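Local coordinates for GH26A (Muricauda sp. MAR_2010_75, PDB 6Q75), which probably hydrolyses beta-linked polysaccharides such as mannans, as a family 26 glycoside hydrolase built on a beta/alpha barrel, at residues 108-113 with 174-179; 218-223 with 232-237; 245-250 with 262-267. All blocks are in the same frame, centred on the assembly; numbering follows the deposited sequence.

Interaction 1 of 3, residues 108-113 with 174-179; sequences MWHVGQ and PYHEMN
A water is held between W109 and Y175: it donates to W109 O at 2.7 Å and accepts from Y175 N, bridging two backbones that make no clear direct hydrogen bond. A second water makes a different bridge, accepting from W109 N and bonding to H176 ND1 at 2.9 Å, which ties ND1 of the imidazole to the other loop. H176 is a main contributor to the rest. With CG set between its backbone N and carbonyl carbon (chi1 60°), the ring reaches across to 108-113 and is approached there in two ways. The terminal methyl of M108 lies over one face, CE being 3.3 Å from the centroid of the H176 ring; the bend at the end of the M108 chain brings it there, while the sulfur stays well above the same face. H110 receives the ring edge instead. CE1 of H176 stands over the H110 face, the planes are nearly perpendicular at 84°, and H110 NE2 comes within 3.0 Å of H176 NE2. D78 holds the other nitrogen of H110, ND1, through a hydrogen bond. Farther along, the Y175 ring lies obliquely beside W109, with its OH 3.8 Å from W109 CZ3, and its CE1 meets V111 CG1 at 4.0 Å. The hydroxyl itself is hydrogen-bonded to W149, so this end of the ring is anchored by a polar bond as well as by apolar neighbours. A Tris molecule, probably from the crystallisation liquor, hydrogen-bonds to H176 NE2 and E177 OE1 and may mark a pocket here. Both loops follow the C-terminal ends of parallel strands 104-108 and 170-173, where the active site of a beta/alpha barrel lies, consistent with a family 26 glycoside hydrolase.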
loop_
_atom_site.group_PDB
_atom_site.type_symbol
_atom_site.label_atom_id
_atom_site.label_comp_id
_atom_site.label_asym_id
_atom_site.label_seq_id
_atom_site.Cartn_x
_atom_site.Cartn_y
_atom_site.Cartn_z
ATOM N N MET A 108 -1.486 4.909 0.818
ATOM C CA MET A 108 -2.671 4.178 0.390
ATOM C C MET A 108 -3.852 5.149 0.313
ATOM O O MET A 108 -3.705 6.362 0.523
ATOM C CB MET A 108 -2.973 3.017 1.347
ATOM C CG MET A 108 -3.312 3.499 2.756
ATOM S SD MET A 108 -3.392 2.156 3.961
ATOM C CE MET A 108 -4.654 1.109 3.221
ATOM N N TRP A 109 -5.039 4.602 0.053
ATOM C CA TRP A 109 -6.179 5.461 -0.260
ATOM C C TRP A 109 -7.498 4.742 -0.029
ATOM O O TRP A 109 -8.128 4.275 -0.985
ATOM C CB TRP A 109 -6.077 5.952 -1.704
ATOM C CG TRP A 109 -7.141 6.961 -2.129
ATOM C CD1 TRP A 109 -7.798 7.864 -1.332
ATOM C CD2 TRP A 109 -7.695 7.109 -3.445
ATOM N NE1 TRP A 109 -8.698 8.608 -2.097
ATOM C CE2 TRP A 109 -8.664 8.141 -3.384
ATOM C CE3 TRP A 109 -7.449 6.481 -4.672
ATOM C CZ2 TRP A 109 -9.394 8.572 -4.523
ATOM C CZ3 TRP A 109 -8.186 6.894 -5.792
ATOM C CH2 TRP A 109 -9.149 7.923 -5.699
ATOM N N HIS A 110 -7.924 4.612 1.224
ATOM C CA HIS A 110 -9.335 4.307 1.439
ATOM C C HIS A 110 -10.168 5.439 0.837
ATOM O O HIS A 110 -9.848 6.625 0.985
ATOM C CB HIS A 110 -9.672 4.171 2.911
ATOM C CG HIS A 110 -9.145 2.922 3.546
ATOM N ND1 HIS A 110 -8.045 2.921 4.376
ATOM C CD2 HIS A 110 -9.586 1.640 3.496
ATOM C CE1 HIS A 110 -7.833 1.691 4.819
ATOM N NE2 HIS A 110 -8.759 0.895 4.307
ATOM N N VAL A 111 -11.235 5.059 0.150
ATOM C CA VAL A 111 -12.089 6.012 -0.543
ATOM C C VAL A 111 -13.495 5.431 -0.634
ATOM O O VAL A 111 -13.680 4.215 -0.757
ATOM C CB VAL A 111 -11.471 6.332 -1.918
ATOM C CG1 VAL A 111 -11.455 5.088 -2.808
ATOM C CG2 VAL A 111 -12.215 7.513 -2.574
ATOM N N GLY A 112 -14.499 6.307 -0.565
ATOM C CA GLY A 112 -15.871 5.891 -0.775
ATOM C C GLY A 112 -16.160 5.699 -2.260
ATOM O O GLY A 112 -15.272 5.738 -3.111
ATOM N N GLN A 113 -17.435 5.504 -2.568
ATOM C CA GLN A 113 -17.856 5.178 -3.925
ATOM C C GLN A 113 -17.976 6.427 -4.773
ATOM O O GLN A 113 -18.182 7.519 -4.243
ATOM C CB GLN A 113 -19.208 4.477 -3.899
ATOM C CG GLN A 113 -19.133 3.174 -3.120
ATOM C CD GLN A 113 -20.451 2.484 -3.062
ATOM O OE1 GLN A 113 -21.217 2.500 -4.032
ATOM N NE2 GLN A 113 -20.757 1.902 -1.912
ATOM N N PRO A 174 -3.005 1.574 -4.122
ATOM C CA PRO A 174 -4.436 1.867 -4.253
ATOM C C PRO A 174 -5.325 0.620 -4.266
ATOM O O PRO A 174 -4.929 -0.463 -4.705
ATOM C CB PRO A 174 -4.498 2.596 -5.606
ATOM C CG PRO A 174 -3.424 1.844 -6.440
ATOM C CD PRO A 174 -2.305 1.485 -5.406
ATOM N N TYR A 175 -6.570 0.810 -3.828
ATOM C CA TYR A 175 -7.627 -0.204 -3.937
ATOM C C TYR A 175 -7.149 -1.546 -3.370
ATOM O O TYR A 175 -7.250 -2.597 -4.008
ATOM C CB TYR A 175 -8.096 -0.368 -5.369
ATOM C CG TYR A 175 -8.713 0.890 -5.957
ATOM C CD1 TYR A 175 -9.767 1.555 -5.309
ATOM C CD2 TYR A 175 -8.257 1.406 -7.160
ATOM C CE1 TYR A 175 -10.341 2.717 -5.855
ATOM C CE2 TYR A 175 -8.843 2.562 -7.722
ATOM C CZ TYR A 175 -9.868 3.206 -7.055
ATOM O OH TYR A 175 -10.433 4.352 -7.602
ATOM N N HIS A 176 -6.600 -1.475 -2.172
ATOM C CA HIS A 176 -5.963 -2.609 -1.520
ATOM C C HIS A 176 -7.003 -3.632 -1.042
ATOM O O HIS A 176 -8.202 -3.351 -0.944
ATOM C CB HIS A 176 -5.134 -2.121 -0.332
ATOM C CG HIS A 176 -5.972 -1.417 0.687
ATOM N ND1 HIS A 176 -6.630 -0.241 0.414
ATOM C CD2 HIS A 176 -6.328 -1.766 1.943
ATOM C CE1 HIS A 176 -7.328 0.130 1.474
ATOM N NE2 HIS A 176 -7.151 -0.778 2.423
ATOM N N GLU A 177 -6.527 -4.846 -0.753
ATOM C CA GLU A 177 -7.399 -5.943 -0.278
ATOM C C GLU A 177 -8.550 -6.202 -1.261
ATOM O O GLU A 177 -9.670 -6.562 -0.882
ATOM C CB GLU A 177 -7.909 -5.655 1.143
ATOM C CG GLU A 177 -6.737 -5.667 2.163
ATOM C CD GLU A 177 -7.136 -5.387 3.624
ATOM O OE1 GLU A 177 -8.345 -5.240 3.943
ATOM O OE2 GLU A 177 -6.218 -5.354 4.475
ATOM N N MET A 178 -8.242 -6.092 -2.550
ATOM C CA MET A 178 -9.276 -6.161 -3.579
ATOM C C MET A 178 -9.820 -7.567 -3.772
ATOM O O MET A 178 -10.876 -7.719 -4.401
ATOM C CB MET A 178 -8.711 -5.629 -4.898
ATOM C CG MET A 178 -7.740 -6.589 -5.611
ATOM S SD MET A 178 -6.141 -6.831 -4.786
ATOM C CE MET A 178 -5.309 -5.279 -5.025
ATOM N N ASN A 179 -9.135 -8.593 -3.241
ATOM C CA ASN A 179 -9.674 -9.945 -3.307
ATOM C C ASN A 179 -10.643 -10.219 -2.169
ATOM O O ASN A 179 -11.299 -11.267 -2.170
ATOM C CB ASN A 179 -8.539 -10.991 -3.322
ATOM C CG ASN A 179 -7.606 -10.879 -2.122
ATOM O OD1 ASN A 179 -7.348 -9.789 -1.622
ATOM N ND2 ASN A 179 -7.097 -12.028 -1.647
HETATM O O HOH W 1 -5.538 2.053 -0.935
HETATM O O HOH W 2 -7.591 3.421 -3.444
#

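Interaction 2 of 3, residues 218-223 with 232-237; sequences WNANGP and YDYKDF
The indole of W218 and the phenol of Y234 cross obliquely, and each presents a different surface to the other segment. W218 works through its edge. Because CG lies opposite the backbone N (chi1 179°), the indole extends from the strand toward 232-237, where both Y234 O and F237 O lie near its plane. Its NE1 donates to F237 O at 2.9 Å, in a bent bond (143° at the hydrogen) that arrives from above the carbonyl plane. At the far rim W218 CH2 sits 3.4 Å from Y234 O and 3.9 Å from Y234 CB. The same Y234 carbonyl accepts the backbone N-H of F237, a bond that helps fix the turn presenting both oxygens to the indole. Y234 is approached at both edge and face. A220 CB lies at the ring edge, 3.6 Å from Y234 CD1, whereas P223 stands over one face at about a right angle, with CG 4.2 Å from the ring centroid in a CH-pi contact. P223 CD also comes within 3.5 Å of Y234 OH. Next to these, N221 O is 3.2 Å from Y234 CE1, coming in obliquely to the ring. A leucine in place of W218 would probably leave F237 O without its indole donor and open a gap beside Y234 CB. The phenol hydroxyl of Y234 is hydrogen-bonded to T249, a residue of the next strand. In this parallel-stranded beta/alpha barrel, the loop leading on to strand 246-251 thus packs against strand 214-221, which it follows: W198 of helix 194-208 and Y238 pack edge-to-face with the indole, and Q263 and L267 of helix 258-268 touch Y234 on the side of the following beta-alpha unit.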
loop_
_atom_site.group_PDB
_atom_site.type_symbol
_atom_site.label_atom_id
_atom_site.label_comp_id
_atom_site.label_asym_id
_atom_site.label_seq_id
_atom_site.Cartn_x
_atom_site.Cartn_y
_atom_site.Cartn_z
ATOM N N TRP A 218 0.534 -3.561 -5.919
ATOM C CA TRP A 218 -0.727 -4.289 -5.956
ATOM C C TRP A 218 -0.816 -5.061 -4.648
ATOM O O TRP A 218 -0.050 -5.997 -4.443
ATOM C CB TRP A 218 -0.740 -5.215 -7.171
ATOM C CG TRP A 218 -1.981 -6.069 -7.361
ATOM C CD1 TRP A 218 -3.125 -5.741 -8.062
ATOM C CD2 TRP A 218 -2.158 -7.410 -6.913
ATOM N NE1 TRP A 218 -4.003 -6.802 -8.056
ATOM C CE2 TRP A 218 -3.435 -7.836 -7.351
ATOM C CE3 TRP A 218 -1.363 -8.297 -6.167
ATOM C CZ2 TRP A 218 -3.935 -9.101 -7.066
ATOM C CZ3 TRP A 218 -1.872 -9.560 -5.886
ATOM C CH2 TRP A 218 -3.133 -9.950 -6.337
ATOM N N ASN A 219 -1.725 -4.643 -3.752
ATOM C CA ASN A 219 -1.720 -5.064 -2.343
ATOM C C ASN A 219 -3.023 -5.822 -2.077
ATOM O O ASN A 219 -4.076 -5.201 -1.899
ATOM C CB ASN A 219 -1.593 -3.834 -1.430
ATOM C CG ASN A 219 -1.219 -4.172 0.028
ATOM O OD1 ASN A 219 -0.675 -3.319 0.730
ATOM N ND2 ASN A 219 -1.515 -5.399 0.485
ATOM N N ALA A 220 -2.945 -7.149 -2.015
ATOM C CA ALA A 220 -4.103 -7.993 -1.773
ATOM C C ALA A 220 -4.222 -8.330 -0.288
ATOM O O ALA A 220 -3.483 -7.821 0.557
ATOM C CB ALA A 220 -4.006 -9.262 -2.623
ATOM N N ASN A 221 -5.191 -9.182 0.034
ATOM C CA ASN A 221 -5.340 -9.769 1.367
ATOM C C ASN A 221 -4.981 -11.246 1.328
ATOM O O ASN A 221 -5.210 -11.925 0.336
ATOM C CB ASN A 221 -6.787 -9.629 1.860
ATOM C CG ASN A 221 -6.889 -9.625 3.388
ATOM O OD1 ASN A 221 -6.787 -8.573 4.005
ATOM N ND2 ASN A 221 -7.073 -10.800 3.988
ATOM N N GLY A 222 -4.427 -11.774 2.429
ATOM C CA GLY A 222 -4.315 -13.211 2.520
ATOM C C GLY A 222 -5.651 -13.897 2.263
ATOM O O GLY A 222 -6.685 -13.497 2.815
ATOM N N PRO A 223 -5.670 -14.923 1.410
ATOM C CA PRO A 223 -6.948 -15.565 1.064
ATOM C C PRO A 223 -7.549 -16.334 2.232
ATOM O O PRO A 223 -6.835 -16.874 3.077
ATOM C CB PRO A 223 -6.579 -16.521 -0.074
ATOM C CG PRO A 223 -5.239 -15.982 -0.622
ATOM C CD PRO A 223 -4.546 -15.445 0.606
ATOM N N TYR A 232 -10.484 -14.015 -1.957
ATOM C CA TYR A 232 -10.352 -15.032 -2.982
ATOM C C TYR A 232 -8.922 -15.074 -3.516
ATOM O O TYR A 232 -8.031 -14.362 -3.045
ATOM C CB TYR A 232 -11.415 -14.781 -4.061
ATOM C CG TYR A 232 -12.802 -15.032 -3.478
ATOM C CD1 TYR A 232 -13.195 -16.319 -3.138
ATOM C CD2 TYR A 232 -13.677 -13.990 -3.217
ATOM C CE1 TYR A 232 -14.444 -16.567 -2.579
ATOM C CE2 TYR A 232 -14.929 -14.228 -2.664
ATOM C CZ TYR A 232 -15.303 -15.523 -2.350
ATOM O OH TYR A 232 -16.540 -15.784 -1.795
ATOM N N ASP A 233 -8.699 -15.947 -4.496
ATOM C CA ASP A 233 -7.360 -16.202 -5.010
ATOM C C ASP A 233 -6.720 -14.938 -5.574
ATOM O O ASP A 233 -7.361 -14.150 -6.276
ATOM C CB ASP A 233 -7.407 -17.261 -6.109
ATOM C CG ASP A 233 -7.666 -18.666 -5.576
ATOM O OD1 ASP A 233 -7.315 -18.959 -4.414
ATOM O OD2 ASP A 233 -8.198 -19.491 -6.348
ATOM N N TYR A 234 -5.420 -14.788 -5.314
ATOM C CA TYR A 234 -4.673 -13.628 -5.793
ATOM C C TYR A 234 -4.838 -13.428 -7.293
ATOM O O TYR A 234 -5.078 -12.309 -7.760
ATOM C CB TYR A 234 -3.188 -13.798 -5.467
ATOM C CG TYR A 234 -2.820 -13.732 -3.976
ATOM C CD1 TYR A 234 -3.327 -12.731 -3.152
ATOM C CD2 TYR A 234 -1.931 -14.656 -3.420
ATOM C CE1 TYR A 234 -2.948 -12.637 -1.825
ATOM C CE2 TYR A 234 -1.552 -14.582 -2.078
ATOM C CZ TYR A 234 -2.073 -13.569 -1.288
ATOM O OH TYR A 234 -1.707 -13.474 0.026
ATOM N N LYS A 235 -4.683 -14.507 -8.068
ATOM C CA LYS A 235 -4.583 -14.370 -9.521
ATOM C C LYS A 235 -5.864 -13.838 -10.144
ATOM O O LYS A 235 -5.801 -13.216 -11.212
ATOM C CB LYS A 235 -4.218 -15.714 -10.152
ATOM C CG LYS A 235 -5.300 -16.766 -10.069
ATOM C CD LYS A 235 -4.916 -17.998 -10.862
ATOM C CE LYS A 235 -5.704 -19.213 -10.398
ATOM N N ASP A 236 -7.015 -14.008 -9.480
ATOM C CA ASP A 236 -8.288 -13.564 -10.045
ATOM C C ASP A 236 -8.434 -12.051 -10.098
ATOM O O ASP A 236 -9.408 -11.553 -10.684
ATOM C CB ASP A 236 -9.463 -14.154 -9.253
ATOM C CG ASP A 236 -9.619 -15.650 -9.463
ATOM O OD1 ASP A 236 -8.960 -16.204 -10.376
ATOM O OD2 ASP A 236 -10.452 -16.261 -8.755
ATOM N N PHE A 237 -7.500 -11.306 -9.511
ATOM C CA PHE A 237 -7.602 -9.856 -9.453
ATOM C C PHE A 237 -6.324 -9.165 -9.901
ATOM O O PHE A 237 -6.166 -7.963 -9.644
ATOM C CB PHE A 237 -7.969 -9.418 -8.040
ATOM C CG PHE A 237 -9.165 -10.143 -7.496
ATOM C CD1 PHE A 237 -9.004 -11.331 -6.802
ATOM C CD2 PHE A 237 -10.449 -9.673 -7.749
ATOM C CE1 PHE A 237 -10.103 -12.015 -6.324
ATOM C CE2 PHE A 237 -11.560 -10.343 -7.272
ATOM C CZ PHE A 237 -11.389 -11.526 -6.545
#

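Interaction 3 of 3, residues 245-250 with 262-267; sequences DILATD and DQLVKL
L247 and L264 form the apolar centre of this contact, where strand 246-251 meets helix 258-268 with no hydrogen bond between the two segments. The short strand and helix segments run nearly antiparallel, at 162°, and their axes approach to 9.2 Å, so side chains rather than backbones fill the space between them. Three leucines supply the aliphatic contacts. L264 divides its two branches: CD1 lies 4.2 Å from L247 CB, while CD2 points farther up the strand. L267, one helical turn later, meets the other end of L247. There L247 CD2 rests against the branch point, 3.8 Å from L267 CG and 3.9 Å from L267 CD2, and the two side chains cross at about a right angle. The torsion that lays L267 CG opposite its backbone N (chi1 -179°) carries that branch across to the strand. A second kind of contact is between side chain and main chain. L264 CD2 sits 4.2 Å from the carbonyl carbon of A248, whose own side chain is turned away from the helix, and 4.3 Å from T249 CB, so one methyl spans two successive strand residues. T249 meets the helix through carbon, while its OG1 is hydrogen-bonded to Y234 and makes a weak hydrogen bond to A220 O. W293 of strand 293-299, beyond strand 273-278 in the sheet, touches both T249 and L264. The helix and strand are consecutive members of a beta-alpha-beta unit completed by strand 273-278. Being almost wholly apolar, with no hydrogen bond across it, the interface has no bond direction to satisfy; its cohesion probably rests on leucine packing and the hydrophobic effect, with L267 at the partly exposed side.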
loop_
_atom_site.group_PDB
_atom_site.type_symbol
_atom_site.label_atom_id
_atom_site.label_comp_id
_atom_site.label_asym_id
_atom_site.label_seq_id
_atom_site.Cartn_x
_atom_site.Cartn_y
_atom_site.Cartn_z
ATOM N N ASP A 245 4.422 -2.950 -10.144
ATOM C CA ASP A 245 5.847 -3.011 -9.804
ATOM C C ASP A 245 6.132 -4.013 -8.688
ATOM O O ASP A 245 7.137 -4.728 -8.736
ATOM C CB ASP A 245 6.349 -1.635 -9.341
ATOM C CG ASP A 245 6.476 -0.622 -10.490
ATOM O OD1 ASP A 245 7.212 -0.886 -11.481
ATOM O OD2 ASP A 245 5.824 0.445 -10.394
ATOM N N ILE A 246 5.285 -4.038 -7.671
ATOM C CA ILE A 246 5.526 -4.827 -6.460
ATOM C C ILE A 246 4.206 -5.469 -6.073
ATOM O O ILE A 246 3.157 -4.824 -6.163
ATOM C CB ILE A 246 6.063 -3.925 -5.334
ATOM C CG1 ILE A 246 7.396 -3.303 -5.747
ATOM C CG2 ILE A 246 6.222 -4.732 -4.003
ATOM C CD1 ILE A 246 8.126 -2.666 -4.627
ATOM N N LEU A 247 4.242 -6.729 -5.610
ATOM C CA LEU A 247 3.042 -7.383 -5.093
ATOM C C LEU A 247 3.107 -7.465 -3.576
ATOM O O LEU A 247 4.175 -7.644 -2.995
ATOM C CB LEU A 247 2.831 -8.790 -5.689
ATOM C CG LEU A 247 2.524 -8.879 -7.194
ATOM C CD1 LEU A 247 3.735 -8.595 -8.058
ATOM C CD2 LEU A 247 1.880 -10.239 -7.564
ATOM N N ALA A 248 1.978 -7.231 -2.927
ATOM C CA ALA A 248 1.980 -7.194 -1.480
ATOM C C ALA A 248 0.722 -7.868 -0.972
ATOM O O ALA A 248 -0.266 -8.030 -1.694
ATOM C CB ALA A 248 2.044 -5.760 -0.943
ATOM N N THR A 249 0.767 -8.252 0.292
ATOM C CA THR A 249 -0.420 -8.813 0.920
ATOM C C THR A 249 -0.471 -8.374 2.377
ATOM O O THR A 249 0.536 -7.966 2.962
ATOM C CB THR A 249 -0.465 -10.341 0.789
ATOM O OG1 THR A 249 -1.794 -10.793 1.091
ATOM C CG2 THR A 249 0.520 -10.981 1.721
ATOM N N ASP A 250 -1.675 -8.439 2.944
ATOM C CA ASP A 250 -1.953 -8.032 4.314
ATOM C C ASP A 250 -2.155 -9.285 5.146
ATOM O O ASP A 250 -2.969 -10.144 4.781
ATOM C CB ASP A 250 -3.203 -7.132 4.392
ATOM C CG ASP A 250 -2.989 -5.784 3.690
ATOM O OD1 ASP A 250 -1.852 -5.500 3.272
ATOM O OD2 ASP A 250 -3.937 -5.009 3.566
ATOM N N ASP A 262 3.884 -18.916 -0.970
ATOM C CA ASP A 262 4.176 -19.579 -2.248
ATOM C C ASP A 262 3.252 -19.083 -3.371
ATOM O O ASP A 262 3.701 -18.893 -4.515
ATOM C CB ASP A 262 4.031 -21.092 -2.094
ATOM C CG ASP A 262 5.159 -21.721 -1.296
ATOM O OD1 ASP A 262 6.236 -21.102 -1.146
ATOM O OD2 ASP A 262 4.965 -22.856 -0.821
ATOM N N GLN A 263 1.968 -18.861 -3.062
ATOM C CA GLN A 263 1.024 -18.344 -4.059
ATOM C C GLN A 263 1.420 -16.973 -4.577
ATOM O O GLN A 263 1.349 -16.717 -5.786
ATOM C CB GLN A 263 -0.383 -18.216 -3.464
ATOM C CG GLN A 263 -1.562 -18.210 -4.463
ATOM C CD GLN A 263 -2.944 -17.982 -3.780
ATOM O OE1 GLN A 263 -3.002 -17.704 -2.583
ATOM N NE2 GLN A 263 -3.992 -17.831 -4.592
ATOM N N LEU A 264 1.860 -16.090 -3.689
ATOM C CA LEU A 264 2.185 -14.745 -4.140
ATOM C C LEU A 264 3.494 -14.721 -4.895
ATOM O O LEU A 264 3.615 -13.989 -5.877
ATOM C CB LEU A 264 2.259 -13.786 -2.958
ATOM C CG LEU A 264 2.160 -12.309 -3.315
ATOM C CD1 LEU A 264 0.780 -11.964 -3.838
ATOM C CD2 LEU A 264 2.482 -11.496 -2.067
ATOM N N VAL A 265 4.485 -15.491 -4.437
ATOM C CA VAL A 265 5.750 -15.574 -5.159
ATOM C C VAL A 265 5.517 -16.072 -6.580
ATOM O O VAL A 265 6.107 -15.558 -7.545
ATOM C CB VAL A 265 6.741 -16.483 -4.403
ATOM C CG1 VAL A 265 7.944 -16.785 -5.286
ATOM C CG2 VAL A 265 7.181 -15.824 -3.099
ATOM N N LYS A 266 4.640 -17.068 -6.735
ATOM C CA LYS A 266 4.353 -17.615 -8.061
ATOM C C LYS A 266 3.751 -16.556 -8.975
ATOM O O LYS A 266 4.154 -16.410 -10.134
ATOM C CB LYS A 266 3.393 -18.798 -7.926
ATOM C CG LYS A 266 3.020 -19.456 -9.234
ATOM C CD LYS A 266 1.924 -20.501 -9.025
ATOM C CE LYS A 266 1.018 -20.593 -10.250
ATOM N N LEU A 267 2.786 -15.801 -8.458
ATOM C CA LEU A 267 2.139 -14.768 -9.262
ATOM C C LEU A 267 3.117 -13.657 -9.611
ATOM O O LEU A 267 3.065 -13.093 -10.716
ATOM C CB LEU A 267 0.935 -14.220 -8.487
ATOM C CG LEU A 267 0.084 -13.144 -9.156
ATOM C CD1 LEU A 267 -0.452 -13.644 -10.502
ATOM C CD2 LEU A 267 -1.065 -12.717 -8.226
#

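Following the chain from the N terminus, interaction 1 comes first, closing an excursion of 60 residues, largely helical, that leaves strand 104-108 and returns by way of strand 170-173. Interaction 2 then closes the short loop after strand 214-221, and interaction 3 joins strand 246-251 to the helix that follows it. The three lie in series; none nests within or crosses another. They still meet in space: E177 N probably hydrogen-bonds to N219 O, N179 ND2 to N221 O, and N219 ND2 to D250 OD1. Neighbouring strands 214-221 and 246-251 join interactions 2 and 3 within one sheet, while loop 174-179 of interaction 1 touches strand 214-221 and, through the close E177 and D250 carboxylates, strand 246-251.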